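Local coordinates for protein histone-lysine N-methyltransferase family member SUVH9 (PDB 4NJ5) that probably binds methylated DNA and recruits RNA polymerase V to chromatin for gene silencing, itself lacking methyltransferase activity, at residues D24-F29 against G425-V430; P116-V121 against L162-S167; L330-P335 against A432-P437. All blocks are in the same frame, centred on the assembly; numbering follows the deposited sequence.

Contact 1: D24-F29 against G425-V430; sequences DSLRMF and GDLSQV
S25 OG, on helix 8-35, joins two polar groups: it accepts a hydrogen bond from G425 N at 2.9 Å, bent at 141°, and is also hydrogen-bonded to the carbonyl oxygen of M21, one turn earlier in the helix. The hydroxyl lies beside its own backbone N (chi1 -63°), a setting from which it serves the helix carbonyl and the incoming loop together. G425 brings no side chain here, and its phi of 93° would press a CB against the preceding carbonyl oxygen. Just before it in the loop, W424 is touched by the side chains of S25 and M28. Beyond the serine bond the meeting is apolar, and L427 does most of the touching with its two methyl branches divided. L427 CD2 lies against the helix backbone, 3.5 Å from L26 N, and also meets S25 CB. L427 CD1 reaches the root of the F29 ring, approaching F29 CG obliquely at 3.5 Å. Further along, V430 CG1 is 3.9 Å from L26 CD1, and M57 of helix 46-60 touches both of these side chains. The loop keeps its own shape by an Asx turn, in which D426 OD1 accepts from S428 N at 2.7 Å and from S428 OG as well. One polar bond beside a patch of leucine, valine and phenylalanine carbon therefore joins the N-terminal helix to the SET-domain loop, with the buried serine oxygen engaged by both.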
# COMPACT_ATOMS: atom_id res chain seq x y z
N ASP A 24 0.62 3.86 -10.18
CA ASP A 24 0.83 4.79 -9.07
C ASP A 24 1.90 5.84 -9.36
O ASP A 24 1.75 7.01 -8.96
CB ASP A 24 1.12 4.03 -7.77
CG ASP A 24 -0.15 3.47 -7.13
OD1 ASP A 24 -1.19 4.16 -7.17
OD2 ASP A 24 -0.10 2.34 -6.59
N SER A 25 2.97 5.45 -10.06
CA SER A 25 3.98 6.43 -10.46
C SER A 25 3.39 7.50 -11.38
O SER A 25 3.66 8.69 -11.21
CB SER A 25 5.16 5.75 -11.15
OG SER A 25 5.81 4.87 -10.26
N LEU A 26 2.57 7.06 -12.33
CA LEU A 26 1.93 7.97 -13.28
C LEU A 26 1.00 8.95 -12.55
O LEU A 26 1.06 10.16 -12.78
CB LEU A 26 1.14 7.19 -14.32
CG LEU A 26 1.15 7.68 -15.77
CD1 LEU A 26 -0.10 7.18 -16.48
CD2 LEU A 26 1.25 9.20 -15.87
N ARG A 27 0.13 8.41 -11.70
CA ARG A 27 -0.72 9.25 -10.86
C ARG A 27 0.10 10.32 -10.16
O ARG A 27 -0.19 11.52 -10.27
CB ARG A 27 -1.44 8.42 -9.80
CG ARG A 27 -2.79 7.87 -10.21
CD ARG A 27 -3.61 7.51 -8.97
NE ARG A 27 -2.80 6.83 -7.95
CZ ARG A 27 -2.40 7.39 -6.81
NH1 ARG A 27 -2.73 8.64 -6.53
NH2 ARG A 27 -1.67 6.69 -5.95
N MET A 28 1.13 9.88 -9.44
CA MET A 28 1.96 10.80 -8.68
C MET A 28 2.59 11.87 -9.58
O MET A 28 2.72 13.02 -9.18
CB MET A 28 3.03 10.04 -7.90
CG MET A 28 2.46 9.24 -6.73
SD MET A 28 3.68 8.21 -5.90
CE MET A 28 4.84 9.47 -5.33
N PHE A 29 2.94 11.48 -10.80
CA PHE A 29 3.52 12.42 -11.75
C PHE A 29 2.53 13.50 -12.18
O PHE A 29 2.87 14.68 -12.24
CB PHE A 29 4.06 11.70 -12.98
CG PHE A 29 4.48 12.63 -14.09
CD1 PHE A 29 5.67 13.33 -14.00
CD2 PHE A 29 3.68 12.80 -15.21
CE1 PHE A 29 6.05 14.19 -15.01
CE2 PHE A 29 4.06 13.65 -16.23
CZ PHE A 29 5.25 14.35 -16.13
N GLY A 425 8.65 4.87 -9.91
CA GLY A 425 8.81 6.21 -10.45
C GLY A 425 9.14 6.24 -11.94
O GLY A 425 9.16 7.30 -12.55
N ASP A 426 9.40 5.06 -12.51
CA ASP A 426 9.70 4.95 -13.94
C ASP A 426 8.43 5.11 -14.76
O ASP A 426 7.46 4.38 -14.57
CB ASP A 426 10.38 3.61 -14.25
CG ASP A 426 10.94 3.53 -15.67
OD1 ASP A 426 10.27 4.00 -16.61
OD2 ASP A 426 12.06 3.00 -15.84
N LEU A 427 8.44 6.07 -15.68
CA LEU A 427 7.29 6.36 -16.53
C LEU A 427 7.63 6.14 -17.99
O LEU A 427 6.91 6.60 -18.88
CB LEU A 427 6.85 7.81 -16.33
CG LEU A 427 6.55 8.23 -14.90
CD1 LEU A 427 6.35 9.73 -14.83
CD2 LEU A 427 5.32 7.49 -14.40
N SER A 428 8.73 5.43 -18.25
CA SER A 428 9.22 5.26 -19.61
C SER A 428 8.30 4.40 -20.49
O SER A 428 8.42 4.43 -21.71
CB SER A 428 10.64 4.68 -19.61
OG SER A 428 10.61 3.29 -19.30
N GLN A 429 7.40 3.65 -19.87
CA GLN A 429 6.46 2.82 -20.62
C GLN A 429 5.19 3.60 -20.98
O GLN A 429 4.38 3.14 -21.79
CB GLN A 429 6.11 1.54 -19.86
CG GLN A 429 7.28 0.61 -19.56
CD GLN A 429 6.92 -0.86 -19.65
OE1 GLN A 429 6.06 -1.25 -20.44
NE2 GLN A 429 7.58 -1.69 -18.84
N VAL A 430 5.04 4.77 -20.37
CA VAL A 430 3.90 5.64 -20.63
C VAL A 430 4.33 6.88 -21.40
O VAL A 430 3.68 7.30 -22.37
CB VAL A 430 3.20 6.05 -19.31
CG1 VAL A 430 2.39 7.33 -19.48
CG2 VAL A 430 2.33 4.91 -18.79

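Contact 2: P116-V121 against L162-S167; sequences PIATSV and LAMERS
A118 meets helix 159-169 through both its backbone polar atoms and its methyl. A118 N donates to A163 O at 3.1 Å, from well above the carbonyl plane. The helix's own S167 N reaches that oxygen from the opposite face, so both bonds coexist. S167 OG donates to A118 O at 2.8 Å, in the carbonyl plane and on a lone pair. This is the tight part, where small residues let the strand and helix axes approach to 5.5 Å while crossing at 92°: A118 CB lies 4.1 Å from A163 CB. M164 points its CB away from the strand, but bends at chi2 and chi3 (-68° and -72°) to bring M164 SD to 3.5 Å from A118 CB, where it also meets V121 CG1 at a slant. Only side chains are looser, at the partly exposed edge: P116 CB is 4.4 Å from A163 CB, and R166 leads outward to a salt bridge with E115, though P116 O still lies 3.3 Å from R166 CB. Within the SRA domain, the helix thus lies across the sheet: strand 117-124 runs between strands 103-106 and 174-180, and M164 also packs on I103 and strand 212-220.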
# COMPACT_ATOMS: atom_id res chain seq x y z
N PRO A 116 -24.95 -11.79 -23.33
CA PRO A 116 -24.16 -11.05 -22.34
C PRO A 116 -24.21 -11.70 -20.97
O PRO A 116 -25.27 -12.14 -20.52
CB PRO A 116 -24.84 -9.67 -22.31
CG PRO A 116 -26.22 -9.92 -22.82
CD PRO A 116 -26.07 -10.99 -23.85
N ILE A 117 -23.06 -11.78 -20.31
CA ILE A 117 -22.95 -12.35 -18.98
C ILE A 117 -22.16 -11.42 -18.06
O ILE A 117 -21.14 -10.86 -18.46
CB ILE A 117 -22.30 -13.74 -19.00
CG1 ILE A 117 -21.04 -13.74 -19.87
CG2 ILE A 117 -23.28 -14.78 -19.53
CD1 ILE A 117 -20.24 -15.02 -19.80
N ALA A 118 -22.64 -11.25 -16.84
CA ALA A 118 -21.98 -10.39 -15.87
C ALA A 118 -20.69 -11.05 -15.39
O ALA A 118 -20.68 -12.23 -15.07
CB ALA A 118 -22.90 -10.11 -14.71
N THR A 119 -19.60 -10.28 -15.34
CA THR A 119 -18.32 -10.84 -14.94
C THR A 119 -17.78 -10.23 -13.65
O THR A 119 -16.84 -10.76 -13.05
CB THR A 119 -17.25 -10.67 -16.04
OG1 THR A 119 -17.08 -9.27 -16.32
CG2 THR A 119 -17.67 -11.40 -17.31
N SER A 120 -18.37 -9.12 -13.24
CA SER A 120 -17.86 -8.41 -12.07
C SER A 120 -18.89 -7.46 -11.47
O SER A 120 -19.60 -6.76 -12.19
CB SER A 120 -16.60 -7.63 -12.46
OG SER A 120 -15.81 -7.35 -11.31
N VAL A 121 -18.95 -7.45 -10.14
CA VAL A 121 -19.84 -6.52 -9.44
C VAL A 121 -19.09 -5.73 -8.37
O VAL A 121 -18.14 -6.22 -7.77
CB VAL A 121 -21.04 -7.24 -8.79
CG1 VAL A 121 -21.97 -7.80 -9.86
CG2 VAL A 121 -20.56 -8.35 -7.86
N LEU A 162 -29.92 -8.11 -17.11
CA LEU A 162 -30.05 -9.29 -17.96
C LEU A 162 -28.77 -10.11 -17.90
O LEU A 162 -28.82 -11.34 -17.87
CB LEU A 162 -30.36 -8.89 -19.40
CG LEU A 162 -30.57 -10.02 -20.42
CD1 LEU A 162 -31.68 -10.96 -19.99
CD2 LEU A 162 -30.85 -9.46 -21.81
N ALA A 163 -27.64 -9.42 -17.88
CA ALA A 163 -26.35 -10.10 -17.81
C ALA A 163 -26.19 -10.88 -16.51
O ALA A 163 -25.66 -11.99 -16.51
CB ALA A 163 -25.22 -9.09 -17.97
N MET A 164 -26.66 -10.30 -15.41
CA MET A 164 -26.67 -10.97 -14.12
C MET A 164 -27.51 -12.24 -14.20
O MET A 164 -27.07 -13.32 -13.80
CB MET A 164 -27.22 -10.05 -13.02
CG MET A 164 -26.33 -8.87 -12.67
SD MET A 164 -24.79 -9.33 -11.86
CE MET A 164 -25.38 -9.82 -10.24
N GLU A 165 -28.73 -12.09 -14.74
CA GLU A 165 -29.63 -13.22 -14.94
C GLU A 165 -28.96 -14.35 -15.72
O GLU A 165 -29.02 -15.52 -15.33
CB GLU A 165 -30.90 -12.73 -15.66
CG GLU A 165 -31.56 -13.75 -16.57
CD GLU A 165 -32.26 -14.86 -15.80
OE1 GLU A 165 -32.66 -14.62 -14.64
OE2 GLU A 165 -32.41 -15.96 -16.37
N ARG A 166 -28.33 -13.98 -16.82
CA ARG A 166 -27.66 -14.94 -17.67
C ARG A 166 -26.50 -15.63 -16.96
O ARG A 166 -26.27 -16.83 -17.13
CB ARG A 166 -27.17 -14.27 -18.95
CG ARG A 166 -27.96 -14.66 -20.18
CD ARG A 166 -29.45 -14.44 -20.00
NE ARG A 166 -30.22 -15.34 -20.85
CZ ARG A 166 -30.76 -16.49 -20.44
NH1 ARG A 166 -30.62 -16.87 -19.17
NH2 ARG A 166 -31.43 -17.25 -21.29
N SER A 167 -25.76 -14.86 -16.15
CA SER A 167 -24.66 -15.44 -15.39
C SER A 167 -25.17 -16.43 -14.35
O SER A 167 -24.51 -17.43 -14.07
CB SER A 167 -23.80 -14.35 -14.74
OG SER A 167 -22.88 -13.82 -15.68

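Contact 3: L330-P335 against A432-P437; sequences LIRQKP and ADFERP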
# COMPACT_ATOMS: atom_id res chain seq x y z
N LEU A 330 7.28 8.92 -1.23
CA LEU A 330 8.52 8.80 -1.99
C LEU A 330 8.22 8.70 -3.48
O LEU A 330 7.40 7.88 -3.89
CB LEU A 330 9.34 7.59 -1.53
CG LEU A 330 10.70 7.42 -2.21
CD1 LEU A 330 11.65 8.55 -1.82
CD2 LEU A 330 11.33 6.07 -1.91
N ILE A 331 8.89 9.52 -4.28
CA ILE A 331 8.69 9.52 -5.73
C ILE A 331 9.52 8.43 -6.41
O ILE A 331 9.00 7.63 -7.18
CB ILE A 331 9.02 10.89 -6.35
CG1 ILE A 331 8.14 11.98 -5.73
CG2 ILE A 331 8.85 10.85 -7.86
CD1 ILE A 331 8.53 13.40 -6.11
N ARG A 332 10.82 8.40 -6.11
CA ARG A 332 11.73 7.38 -6.62
C ARG A 332 12.83 7.10 -5.59
O ARG A 332 13.07 7.92 -4.71
CB ARG A 332 12.36 7.83 -7.94
CG ARG A 332 13.19 9.12 -7.84
CD ARG A 332 13.68 9.56 -9.21
NE ARG A 332 12.81 9.05 -10.27
CZ ARG A 332 11.76 9.69 -10.77
NH1 ARG A 332 11.42 10.89 -10.31
NH2 ARG A 332 11.04 9.12 -11.72
N GLN A 333 13.48 5.94 -5.69
CA GLN A 333 14.64 5.63 -4.85
C GLN A 333 15.81 6.57 -5.15
O GLN A 333 16.00 6.99 -6.29
CB GLN A 333 15.11 4.18 -5.08
CG GLN A 333 14.17 3.09 -4.55
CD GLN A 333 14.80 1.70 -4.62
OE1 GLN A 333 16.03 1.56 -4.53
NE2 GLN A 333 13.97 0.68 -4.79
N LYS A 334 16.58 6.91 -4.12
CA LYS A 334 17.81 7.69 -4.27
C LYS A 334 18.84 7.19 -3.24
O LYS A 334 18.46 6.65 -2.21
CB LYS A 334 17.56 9.21 -4.16
CG LYS A 334 16.32 9.61 -3.39
CD LYS A 334 15.57 10.75 -4.11
CE LYS A 334 16.51 11.89 -4.51
NZ LYS A 334 16.99 12.67 -3.34
N PRO A 335 20.14 7.34 -3.52
CA PRO A 335 21.15 6.81 -2.59
C PRO A 335 21.17 7.54 -1.25
O PRO A 335 21.63 6.98 -0.24
CB PRO A 335 22.47 7.04 -3.32
CG PRO A 335 22.20 8.19 -4.24
CD PRO A 335 20.76 8.04 -4.66
N ALA A 432 7.32 8.46 -23.67
CA ALA A 432 8.49 8.14 -24.49
C ALA A 432 9.69 9.03 -24.17
O ALA A 432 10.84 8.58 -24.25
CB ALA A 432 8.13 8.24 -25.97
N ASP A 433 9.43 10.27 -23.80
CA ASP A 433 10.49 11.25 -23.58
C ASP A 433 11.00 11.27 -22.14
O ASP A 433 11.83 12.11 -21.78
CB ASP A 433 10.02 12.65 -23.99
CG ASP A 433 8.73 13.05 -23.30
OD1 ASP A 433 7.93 12.16 -22.96
OD2 ASP A 433 8.53 14.27 -23.09
N PHE A 434 10.50 10.35 -21.32
CA PHE A 434 10.87 10.31 -19.90
C PHE A 434 12.33 9.94 -19.69
O PHE A 434 12.82 8.94 -20.22
CB PHE A 434 9.97 9.33 -19.14
CG PHE A 434 10.48 8.99 -17.76
CD1 PHE A 434 10.29 9.85 -16.70
CD2 PHE A 434 11.13 7.79 -17.53
CE1 PHE A 434 10.75 9.53 -15.43
CE2 PHE A 434 11.60 7.46 -16.27
CZ PHE A 434 11.41 8.34 -15.21
N GLU A 435 13.02 10.75 -18.90
CA GLU A 435 14.38 10.45 -18.47
C GLU A 435 14.41 10.39 -16.95
O GLU A 435 13.86 11.26 -16.28
CB GLU A 435 15.36 11.52 -18.97
CG GLU A 435 16.50 11.84 -18.00
CD GLU A 435 17.50 12.84 -18.57
OE1 GLU A 435 17.64 12.90 -19.81
OE2 GLU A 435 18.15 13.55 -17.78
N ARG A 436 15.02 9.35 -16.40
CA ARG A 436 15.11 9.24 -14.95
C ARG A 436 16.07 10.29 -14.40
O ARG A 436 17.20 10.41 -14.88
CB ARG A 436 15.57 7.84 -14.51
CG ARG A 436 15.29 7.57 -13.04
CD ARG A 436 16.08 6.38 -12.52
NE ARG A 436 15.63 6.00 -11.18
CZ ARG A 436 16.01 6.60 -10.06
NH1 ARG A 436 16.85 7.62 -10.10
NH2 ARG A 436 15.54 6.18 -8.89
N PRO A 437 15.61 11.06 -13.41
CA PRO A 437 16.48 12.02 -12.71
C PRO A 437 17.69 11.31 -12.13
O PRO A 437 17.60 10.14 -11.77
CB PRO A 437 15.58 12.54 -11.59
CG PRO A 437 14.21 12.42 -12.14
CD PRO A 437 14.22 11.15 -12.94
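R332 holds CG between its backbone N and carbonyl carbon (chi1 60°) and then turns at chi3, which carries its guanidinium toward F434 and P437. R436 instead runs extended from CG to NE, with CG anti to the backbone N, and slides past R332 in the opposite direction. R436 NH2 thereby reaches Q333 O at 2.8 Å with an N-H...O angle of 160°; the oxygen lies in the guanidinium plane, and the donor is tilted slightly from the carbonyl plane. The two guanidinium planes stand 83° apart, and what lies over the R436 face is the aliphatic part of its neighbour, R332 CD. The R332 guanidinium has a ring carbon over one face: P437 CD sits above its centre, 3.6 Å from R332 CZ. F434 meets the same group differently, for R332 NH2 lies in the plane of the phenyl ring at its edge, 3.6 Å from F434 CZ, which rules out a cation-pi stack over the ring face. The two positive groups are near, R332 NE being 4.2 Å from R436 NH2, but R332 NH1 forms a salt bridge with E321, which probably offsets part of that charge. Without the R332 side chain, as with an alanine here, E321 would probably lose its charged partner and a gap would be likely to open between P437 and the R436 guanidinium. Pre-SET and SET loops are therefore joined by one nearly straight arginine-to-backbone bond and by arginine surfaces laid against proline and aliphatic carbon.

In the fold
From the N terminus, helix 8-35 supplies residues 24-29, whose partner loop 425-430 comes only in the SET domain; contact 1 thus closes a loop of nearly 400 residues. Contact 2 is nested inside it, a local closure of 40 residues within the SRA domain, its nearest atoms about 19 Å from contact 1. Residues 330-335 of the pre-SET region also fall inside that long loop, but their partners 432-437 follow 425-430, so contacts 1 and 3 cross. These two adjoin in space, centres 9 Å apart, with R332 NH2 coming 2.7 Å from G425 O and F434 packed on L427 and S428. Together they tie one SET loop to the N-terminal helix and pre-SET region.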